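Local atomic coordinates of pectate lyase (Paenibacillus sp. 0602, PDB entry 5GT5), a protein that catalyses the eliminative cleavage of polygalacturonate and probably of partly methylated pectins, probably cutting inside the polysaccharide chain and depending on calcium. Residues Y34-L39 with S67-S72; D178-T183 with V249-D254; Y223-A228 with E234-I239. The protein carries 1 engineered substitution. One frame throughout, in Å; residues are numbered along the deposited sequence.

Contact 2 lies deepest, its centre about 14 Å from that of the chain, where strand 177-180 meets the end of strand 248-249 and the loop after it. Contacts 1 and 3 lie about 25 and 26 Å out, yet contact 3 is buried between its helices, whereas contact 1 is only partly buried and includes an exposed residue. The three share no helix or strand. Contact 3 is nested in the loop that contact 2 closes, their nearest atoms about 18 Å apart. Chemistry follows place: strand-like backbone bonding with a lysine laid over an alanine in contact 2, small side chains against a helix start in contact 1, and one isoleucine methyl between two helices in contact 3.

Contact 1. Residues Y34-L39 with S67-S72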
loop_
_atom_site.group_PDB
_atom_site.type_symbol
_atom_site.label_atom_id
_atom_site.label_comp_id
_atom_site.label_asym_id
_atom_site.label_seq_id
_atom_site.Cartn_x
_atom_site.Cartn_y
_atom_site.Cartn_z
ATOM N N TYR A 34 -18.664 -22.508 8.895
ATOM C CA TYR A 34 -19.065 -23.896 8.653
ATOM C C TYR A 34 -19.927 -24.041 7.428
ATOM O O TYR A 34 -20.095 -25.148 6.910
ATOM C CB TYR A 34 -19.832 -24.437 9.865
ATOM C CG TYR A 34 -19.030 -24.412 11.143
ATOM C CD1 TYR A 34 -19.040 -23.295 11.994
ATOM C CD2 TYR A 34 -18.265 -25.507 11.520
ATOM C CE1 TYR A 34 -18.284 -23.283 13.183
ATOM C CE2 TYR A 34 -17.507 -25.487 12.682
ATOM C CZ TYR A 34 -17.523 -24.382 13.506
ATOM O OH TYR A 34 -16.780 -24.370 14.664
ATOM N N ASN A 35 -20.477 -22.931 6.951
ATOM C CA ASN A 35 -21.400 -22.947 5.836
ATOM C C ASN A 35 -21.404 -21.603 5.143
ATOM O O ASN A 35 -20.699 -20.682 5.578
ATOM C CB ASN A 35 -22.795 -23.365 6.325
ATOM C CG ASN A 35 -23.359 -22.415 7.349
ATOM O OD1 ASN A 35 -23.374 -21.205 7.156
ATOM N ND2 ASN A 35 -23.846 -22.972 8.461
ATOM N N ALA A 36 -22.162 -21.500 4.061
ATOM C CA ALA A 36 -22.161 -20.296 3.232
ATOM C C ALA A 36 -22.694 -19.077 3.975
ATOM O O ALA A 36 -22.234 -17.959 3.754
ATOM C CB ALA A 36 -22.959 -20.515 1.967
ATOM N N THR A 37 -23.677 -19.278 4.858
ATOM C CA THR A 37 -24.223 -18.136 5.607
ATOM C C THR A 37 -23.189 -17.530 6.552
ATOM O O THR A 37 -23.049 -16.308 6.602
ATOM C CB THR A 37 -25.461 -18.544 6.392
ATOM O OG1 THR A 37 -26.420 -19.100 5.484
ATOM C CG2 THR A 37 -26.084 -17.328 7.080
ATOM N N ASP A 38 -22.453 -18.381 7.262
ATOM C CA ASP A 38 -21.335 -17.931 8.090
ATOM C C ASP A 38 -20.353 -17.139 7.254
ATOM O O ASP A 38 -19.884 -16.091 7.680
ATOM C CB ASP A 38 -20.564 -19.098 8.714
ATOM C CG ASP A 38 -21.395 -19.934 9.669
ATOM O OD1 ASP A 38 -22.416 -19.451 10.244
ATOM O OD2 ASP A 38 -20.983 -21.098 9.848
ATOM N N LEU A 39 -20.047 -17.610 6.044
ATOM C CA LEU A 39 -19.083 -16.901 5.216
ATOM C C LEU A 39 -19.636 -15.540 4.786
ATOM O O LEU A 39 -18.916 -14.526 4.789
ATOM C CB LEU A 39 -18.747 -17.729 3.984
ATOM C CG LEU A 39 -17.559 -17.201 3.155
ATOM C CD1 LEU A 39 -16.284 -17.195 3.973
ATOM C CD2 LEU A 39 -17.359 -18.075 1.899
ATOM N N SER A 67 -30.773 -19.725 1.556
ATOM C CA SER A 67 -31.350 -18.455 1.129
ATOM C C SER A 67 -30.724 -17.272 1.856
ATOM O O SER A 67 -30.526 -16.225 1.265
ATOM C CB SER A 67 -32.871 -18.423 1.344
ATOM O OG SER A 67 -33.518 -19.488 0.671
ATOM N N ALA A 68 -30.386 -17.453 3.131
ATOM C CA ALA A 68 -29.799 -16.370 3.920
ATOM C C ALA A 68 -28.418 -15.957 3.403
ATOM O O ALA A 68 -27.924 -14.860 3.710
ATOM C CB ALA A 68 -29.712 -16.765 5.356
ATOM N N ALA A 69 -27.786 -16.833 2.632
ATOM C CA ALA A 69 -26.466 -16.509 2.071
ATOM C C ALA A 69 -26.584 -15.829 0.716
ATOM O O ALA A 69 -25.586 -15.357 0.178
ATOM C CB ALA A 69 -25.609 -17.793 1.950
ATOM N N GLN A 70 -27.783 -15.766 0.145
ATOM C CA GLN A 70 -27.971 -15.188 -1.179
ATOM C C GLN A 70 -28.079 -13.669 -1.112
ATOM O O GLN A 70 -29.102 -13.087 -1.482
ATOM C CB GLN A 70 -29.177 -15.800 -1.909
ATOM C CG GLN A 70 -28.979 -17.264 -2.313
ATOM C CD GLN A 70 -30.191 -17.794 -3.033
ATOM O OE1 GLN A 70 -31.306 -17.686 -2.526
ATOM N NE2 GLN A 70 -29.994 -18.334 -4.226
ATOM N N THR A 71 -26.994 -13.032 -0.678
ATOM C CA THR A 71 -26.983 -11.595 -0.509
ATOM C C THR A 71 -25.523 -11.181 -0.459
ATOM O O THR A 71 -24.691 -12.016 -0.128
ATOM C CB THR A 71 -27.741 -11.201 0.823
ATOM O OG1 THR A 71 -27.901 -9.783 0.872
ATOM C CG2 THR A 71 -27.025 -11.719 2.081
ATOM N N SER A 72 -25.221 -9.920 -0.762
ATOM C CA SER A 72 -23.838 -9.437 -0.671
ATOM C C SER A 72 -23.239 -9.889 0.644
ATOM O O SER A 72 -23.871 -9.757 1.705
ATOM C CB SER A 72 -23.745 -7.916 -0.789
ATOM O OG SER A 72 -24.373 -7.475 -1.971
#
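Ala-36 and Ala-69 meet methyl to methyl, CB to CB at 3.8 Å, where the first turn of helix 36-43 backs onto the short 3-10 turn 67-69. Both methyls point at the opposite segment, but that of Ala-69 reaches further in and also lies on the helix backbone, with Ala-36 C and Thr-37 N each 3.8 Å from its CB. Thr-37 flanks this pair. Its OG1 sits beside the backbone N and anti to the carbonyl carbon (chi1 -56°), and CG2 takes the place anti to N. OG1 thereby comes between the two alanine methyls, 3.9 Å from Ala-69 CB and 4.0 Å from Ala-68 CB, while CG2 reaches the Ala-68 methyl alone. All of this is van der Waals packing, and the short side chains let the backbones close in until the CA atoms of Thr-37 and Ala-69 are 4.5 Å apart. Helix 36-43 lies at the N-terminal end of the parallel beta-helix of polysaccharide lyase family 1, where Leu-39 packs on strands 30-33 and 51-54, and the loop 67-72 borders it on the way to strand 74-76. Ala-36 is buried further by Leu-60, Ile-65 and Phe-74. The helix start that presents Ala-36 and Thr-37 is itself pinned by polar side chains: Asn-35 is the N-cap, its OD1 taking the N-H of Asp-38 in a nearly straight bond (3.0 Å, 172°). Asp-38 in turn reaches back to the residue before the cap, OD2 accepting from Tyr-34 N at 2.9 Å through the lone pair turned away from its other oxygen.

Contact 2. Residues D178-T183 with V249-D254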
loop_
_atom_site.group_PDB
_atom_site.type_symbol
_atom_site.label_atom_id
_atom_site.label_comp_id
_atom_site.label_asym_id
_atom_site.label_seq_id
_atom_site.Cartn_x
_atom_site.Cartn_y
_atom_site.Cartn_z
ATOM N N ASP A 178 -5.855 -13.889 -10.951
ATOM C CA ASP A 178 -5.644 -12.739 -11.825
ATOM C C ASP A 178 -5.510 -11.507 -10.981
ATOM O O ASP A 178 -6.117 -11.395 -9.892
ATOM C CB ASP A 178 -6.811 -12.570 -12.764
ATOM C CG ASP A 178 -6.932 -13.705 -13.776
ATOM O OD1 ASP A 178 -5.958 -14.448 -14.001
ATOM O OD2 ASP A 178 -8.034 -13.849 -14.370
ATOM N N SER A 179 -4.721 -10.562 -11.464
ATOM C CA SER A 179 -4.467 -9.340 -10.712
ATOM C C SER A 179 -4.666 -8.175 -11.654
ATOM O O SER A 179 -4.015 -8.129 -12.712
ATOM C CB SER A 179 -3.066 -9.387 -10.125
ATOM O OG SER A 179 -2.883 -8.299 -9.235
ATOM N N LYS A 180 -5.534 -7.233 -11.299
ATOM C CA LYS A 180 -6.036 -6.240 -12.225
ATOM C C LYS A 180 -6.151 -4.852 -11.583
ATOM O O LYS A 180 -6.099 -4.691 -10.339
ATOM C CB LYS A 180 -7.447 -6.657 -12.699
ATOM C CG LYS A 180 -7.566 -8.001 -13.401
ATOM C CD LYS A 180 -9.030 -8.193 -13.799
ATOM C CE LYS A 180 -9.255 -9.513 -14.516
ATOM N NZ LYS A 180 -10.700 -9.642 -14.903
ATOM N N LYS A 181 -6.361 -3.862 -12.440
ATOM C CA LYS A 181 -6.685 -2.511 -12.006
ATOM C C LYS A 181 -5.670 -1.990 -10.988
ATOM O O LYS A 181 -6.027 -1.486 -9.917
ATOM C CB LYS A 181 -8.120 -2.452 -11.508
ATOM C CG LYS A 181 -9.111 -2.808 -12.625
ATOM C CD LYS A 181 -10.547 -2.706 -12.156
ATOM C CE LYS A 181 -11.010 -1.257 -12.047
ATOM N NZ LYS A 181 -12.414 -1.150 -11.523
ATOM N N GLY A 182 -4.394 -2.119 -11.350
ATOM C CA GLY A 182 -3.333 -1.502 -10.582
ATOM C C GLY A 182 -3.006 -2.186 -9.270
ATOM O O GLY A 182 -2.290 -1.614 -8.456
ATOM N N THR A 183 -3.526 -3.384 -9.048
ATOM C CA THR A 183 -3.207 -4.102 -7.818
ATOM C C THR A 183 -1.695 -4.321 -7.672
ATOM O O THR A 183 -1.020 -4.787 -8.586
ATOM C CB THR A 183 -3.913 -5.465 -7.768
ATOM O OG1 THR A 183 -5.329 -5.242 -7.672
ATOM C CG2 THR A 183 -3.456 -6.293 -6.566
ATOM N N VAL A 249 -2.056 -10.810 -15.319
ATOM C CA VAL A 249 -1.614 -9.684 -14.485
ATOM C C VAL A 249 -1.644 -8.432 -15.367
ATOM O O VAL A 249 -0.692 -8.157 -16.112
ATOM C CB VAL A 249 -0.216 -9.936 -13.887
ATOM C CG1 VAL A 249 0.155 -8.825 -12.921
ATOM C CG2 VAL A 249 -0.188 -11.306 -13.179
ATOM N N GLY A 250 -2.763 -7.710 -15.316
ATOM C CA GLY A 250 -3.035 -6.574 -16.185
ATOM C C GLY A 250 -3.923 -7.053 -17.293
ATOM O O GLY A 250 -3.471 -7.753 -18.227
ATOM N N ALA A 251 -5.193 -6.695 -17.212
ATOM C CA ALA A 251 -6.170 -7.281 -18.134
ATOM C C ALA A 251 -6.516 -6.452 -19.352
ATOM O O ALA A 251 -7.122 -6.959 -20.276
ATOM C CB ALA A 251 -7.438 -7.639 -17.393
ATOM N N THR A 252 -6.164 -5.169 -19.344
ATOM C CA THR A 252 -6.542 -4.282 -20.443
ATOM C C THR A 252 -5.304 -3.693 -21.100
ATOM O O THR A 252 -4.431 -3.162 -20.423
ATOM C CB THR A 252 -7.416 -3.147 -19.930
ATOM O OG1 THR A 252 -8.529 -3.694 -19.196
ATOM C CG2 THR A 252 -7.943 -2.279 -21.103
ATOM N N SER A 253 -5.235 -3.746 -22.431
ATOM C CA SER A 253 -4.053 -3.289 -23.129
ATOM C C SER A 253 -3.797 -1.782 -22.904
ATOM O O SER A 253 -4.716 -0.937 -23.007
ATOM C CB SER A 253 -4.208 -3.602 -24.614
ATOM O OG SER A 253 -3.006 -3.377 -25.291
ATOM N N ASP A 254 -2.540 -1.473 -22.573
ATOM C CA ASP A 254 -1.990 -0.109 -22.495
ATOM C C ASP A 254 -2.681 0.795 -21.473
ATOM O O ASP A 254 -2.629 2.023 -21.569
ATOM C CB ASP A 254 -2.023 0.573 -23.881
ATOM C CG ASP A 254 -1.051 -0.035 -24.897
ATOM O OD1 ASP A 254 0.056 -0.521 -24.538
ATOM O OD2 ASP A 254 -1.389 0.033 -26.111
#
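Ser-179 O is the anchor here: it takes the N-H of Gly-250 at 2.9 Å, the donor lying almost straight off the end of the carbonyl, with a C=O...N angle of 171°. The same oxygen also receives a CA-H...O contact from Val-249 CA at 3.4 Å, so two neighbouring groups of the second segment close on one carbonyl. This single bridge between Ser-179 and Val-249, CA atoms 4.7 Å apart, is the tight, buried half of the contact; beside it Ser-179 CB and Val-249 CG1 approach more loosely, at 4.3 Å. Gly-250, at a positive phi of 99°, bends the chain so that Ala-251 faces Lys-180; at its backbone angles a CB would press on the preceding carbonyl oxygen.

The other half is looser and partly exposed, and what touches across it is aliphatic. Lys-180 runs out fully extended beyond CG, so its methylenes pass in a row over the methyl of Ala-251, with CE the nearest at 3.9 Å from CB. Past Ala-251 the chain departs towards Glu-330, which holds Ser-253 and Asp-254. On the first segment Lys-180 O is gripped twice by Thr-183, from OG1 at 2.8 Å and from N at 3.2 Å, closing the type I' turn that ends the strand.

Asp-178 OD1 accepts from Leu-248 N, tying Asp-178 to strand 248-249 through its side chain. Asp-178, with Asp-152 and Asp-174, probably binds calcium, and the Lys-180 side chain comes within about 5 Å of that of Asp-152. Next to this probable calcium site, the single bridge carries one sheet of the family's parallel beta-helix on into the next strand.

Contact 3. Residues Y223-A228 with E234-I239; sequences YLRSSA and EDIIAI
The last turn of helix 219-225 comes up beside helix 233-241, with the CA atoms of Leu-224 and Ile-236 8.2 Å apart. These are two consecutive helices joined by a short loop, within the excursion that leaves the parallel beta-helix after strand 184-194 and returns at strand 248-249.

Nearly everything between the two segments goes through one methyl. Ile-236 is directed at helix 219-225, and with CD1 extended beyond CG1 (chi2 171°) that methyl is carried into the notch between two consecutive residues, 3.8 Å from Leu-224 CB and 3.7 Å from Arg-225 CD. Leu-224 offers the root of its side chain, which also packs on Ile-312 of helix 306-314. Arg-225 offers its aliphatic part: the chain bends at both chi2 (-78°) and chi3 (-71°), so that CG and CD fold over CD1 of Ile-236 and the two side chains cross at a slant. Its guanidinium is fastened elsewhere, NE in a salt bridge with Glu-212 and NH1 hydrogen-bonded to Leu-231 O, and these bonds are consistent with the bent course of the methylenes. Ile-208 of helix 203-212 also touches Ile-236.

Beyond Arg-225 the helix ends, and Ser-226 OG serves both ways: it gives its hydrogen to Tyr-223 O at 2.7 Å and, in an ST turn, accepts from Ala-228 N at 3.1 Å.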
loop_
_atom_site.group_PDB
_atom_site.type_symbol
_atom_site.label_atom_id
_atom_site.label_comp_id
_atom_site.label_asym_id
_atom_site.label_seq_id
_atom_site.Cartn_x
_atom_site.Cartn_y
_atom_site.Cartn_z
ATOM N N TYR A 223 -18.764 -32.237 -33.278
ATOM C CA TYR A 223 -17.865 -32.096 -34.405
ATOM C C TYR A 223 -16.503 -32.754 -34.143
ATOM O O TYR A 223 -15.953 -33.440 -34.999
ATOM C CB TYR A 223 -17.688 -30.619 -34.727
ATOM C CG TYR A 223 -16.801 -30.383 -35.904
ATOM C CD1 TYR A 223 -17.230 -30.671 -37.192
ATOM C CD2 TYR A 223 -15.501 -29.898 -35.736
ATOM C CE1 TYR A 223 -16.393 -30.452 -38.282
ATOM C CE2 TYR A 223 -14.654 -29.679 -36.823
ATOM C CZ TYR A 223 -15.096 -29.988 -38.081
ATOM O OH TYR A 223 -14.242 -29.778 -39.156
ATOM N N LEU A 224 -15.944 -32.519 -32.959
ATOM C CA LEU A 224 -14.660 -33.112 -32.609
ATOM C C LEU A 224 -14.693 -34.639 -32.639
ATOM O O LEU A 224 -13.707 -35.275 -33.027
ATOM C CB LEU A 224 -14.211 -32.634 -31.236
ATOM C CG LEU A 224 -13.982 -31.133 -31.103
ATOM C CD1 LEU A 224 -13.751 -30.819 -29.616
ATOM C CD2 LEU A 224 -12.779 -30.702 -31.980
ATOM N N ARG A 225 -15.804 -35.226 -32.189
ATOM C CA ARG A 225 -15.985 -36.689 -32.201
ATOM C C ARG A 225 -16.326 -37.248 -33.578
ATOM O O ARG A 225 -16.207 -38.451 -33.806
ATOM C CB ARG A 225 -17.115 -37.068 -31.241
ATOM C CG ARG A 225 -16.810 -36.811 -29.762
ATOM C CD ARG A 225 -15.899 -37.872 -29.144
ATOM N NE ARG A 225 -16.659 -39.138 -29.019
ATOM C CZ ARG A 225 -16.472 -40.197 -29.816
ATOM N NH1 ARG A 225 -15.515 -40.211 -30.750
ATOM N NH2 ARG A 225 -17.240 -41.275 -29.658
ATOM N N SER A 226 -16.767 -36.369 -34.476
ATOM C CA SER A 226 -17.253 -36.790 -35.790
ATOM C C SER A 226 -16.121 -37.189 -36.717
ATOM O O SER A 226 -14.940 -36.989 -36.440
ATOM C CB SER A 226 -18.037 -35.654 -36.461
ATOM O OG SER A 226 -17.158 -34.725 -37.085
ATOM N N SER A 227 -16.495 -37.799 -37.845
ATOM C CA SER A 227 -15.516 -38.197 -38.835
ATOM C C SER A 227 -14.772 -37.038 -39.487
ATOM O O SER A 227 -13.802 -37.269 -40.198
ATOM C CB SER A 227 -16.213 -39.023 -39.932
ATOM O OG SER A 227 -17.149 -38.226 -40.636
ATOM N N ALA A 228 -15.190 -35.791 -39.243
ATOM C CA ALA A 228 -14.414 -34.665 -39.746
ATOM C C ALA A 228 -13.093 -34.514 -38.991
ATOM O O ALA A 228 -12.115 -33.966 -39.523
ATOM C CB ALA A 228 -15.229 -33.366 -39.638
ATOM N N GLU A 234 -11.890 -40.328 -24.981
ATOM C CA GLU A 234 -10.684 -40.361 -24.189
ATOM C C GLU A 234 -9.704 -39.275 -24.629
ATOM O O GLU A 234 -9.115 -38.616 -23.778
ATOM C CB GLU A 234 -10.045 -41.751 -24.259
ATOM C CG GLU A 234 -10.927 -42.847 -23.623
ATOM C CD GLU A 234 -12.061 -43.441 -24.547
ATOM O OE1 GLU A 234 -12.176 -43.119 -25.776
ATOM O OE2 GLU A 234 -12.839 -44.282 -24.011
ATOM N N ASP A 235 -9.555 -39.065 -25.937
ATOM C CA ASP A 235 -8.689 -38.005 -26.453
ATOM C C ASP A 235 -9.154 -36.673 -25.935
ATOM O O ASP A 235 -8.338 -35.844 -25.509
ATOM C CB ASP A 235 -8.745 -37.945 -27.978
ATOM C CG ASP A 235 -7.995 -39.071 -28.664
ATOM O OD1 ASP A 235 -7.080 -39.707 -28.089
ATOM O OD2 ASP A 235 -8.340 -39.299 -29.846
ATOM N N ILE A 236 -10.462 -36.437 -25.993
ATOM C CA ILE A 236 -10.988 -35.127 -25.569
ATOM C C ILE A 236 -10.820 -34.913 -24.063
ATOM O O ILE A 236 -10.447 -33.826 -23.628
ATOM C CB ILE A 236 -12.419 -34.918 -26.077
ATOM C CG1 ILE A 236 -12.419 -34.929 -27.628
ATOM C CG2 ILE A 236 -13.082 -33.658 -25.469
ATOM C CD1 ILE A 236 -13.828 -34.942 -28.202
ATOM N N ILE A 237 -11.014 -35.951 -23.267
ATOM C CA ILE A 237 -10.732 -35.824 -21.846
ATOM C C ILE A 237 -9.243 -35.494 -21.611
ATOM O O ILE A 237 -8.921 -34.596 -20.815
ATOM C CB ILE A 237 -11.115 -37.130 -21.145
ATOM C CG1 ILE A 237 -12.636 -37.247 -21.086
ATOM C CG2 ILE A 237 -10.504 -37.222 -19.752
ATOM C CD1 ILE A 237 -13.085 -38.672 -20.759
ATOM N N ALA A 238 -8.335 -36.165 -22.309
ATOM C CA ALA A 238 -6.905 -35.905 -22.106
ATOM C C ALA A 238 -6.503 -34.495 -22.519
ATOM O O ALA A 238 -5.728 -33.839 -21.816
ATOM C CB ALA A 238 -6.061 -36.931 -22.898
ATOM N N ILE A 239 -7.025 -34.032 -23.657
ATOM C CA ILE A 239 -6.671 -32.707 -24.166
ATOM C C ILE A 239 -7.299 -31.608 -23.279
ATOM O O ILE A 239 -6.711 -30.540 -23.053
ATOM C CB ILE A 239 -7.057 -32.555 -25.665
ATOM C CG1 ILE A 239 -6.236 -33.539 -26.523
ATOM C CG2 ILE A 239 -6.935 -31.090 -26.113
ATOM C CD1 ILE A 239 -6.903 -33.918 -27.818
#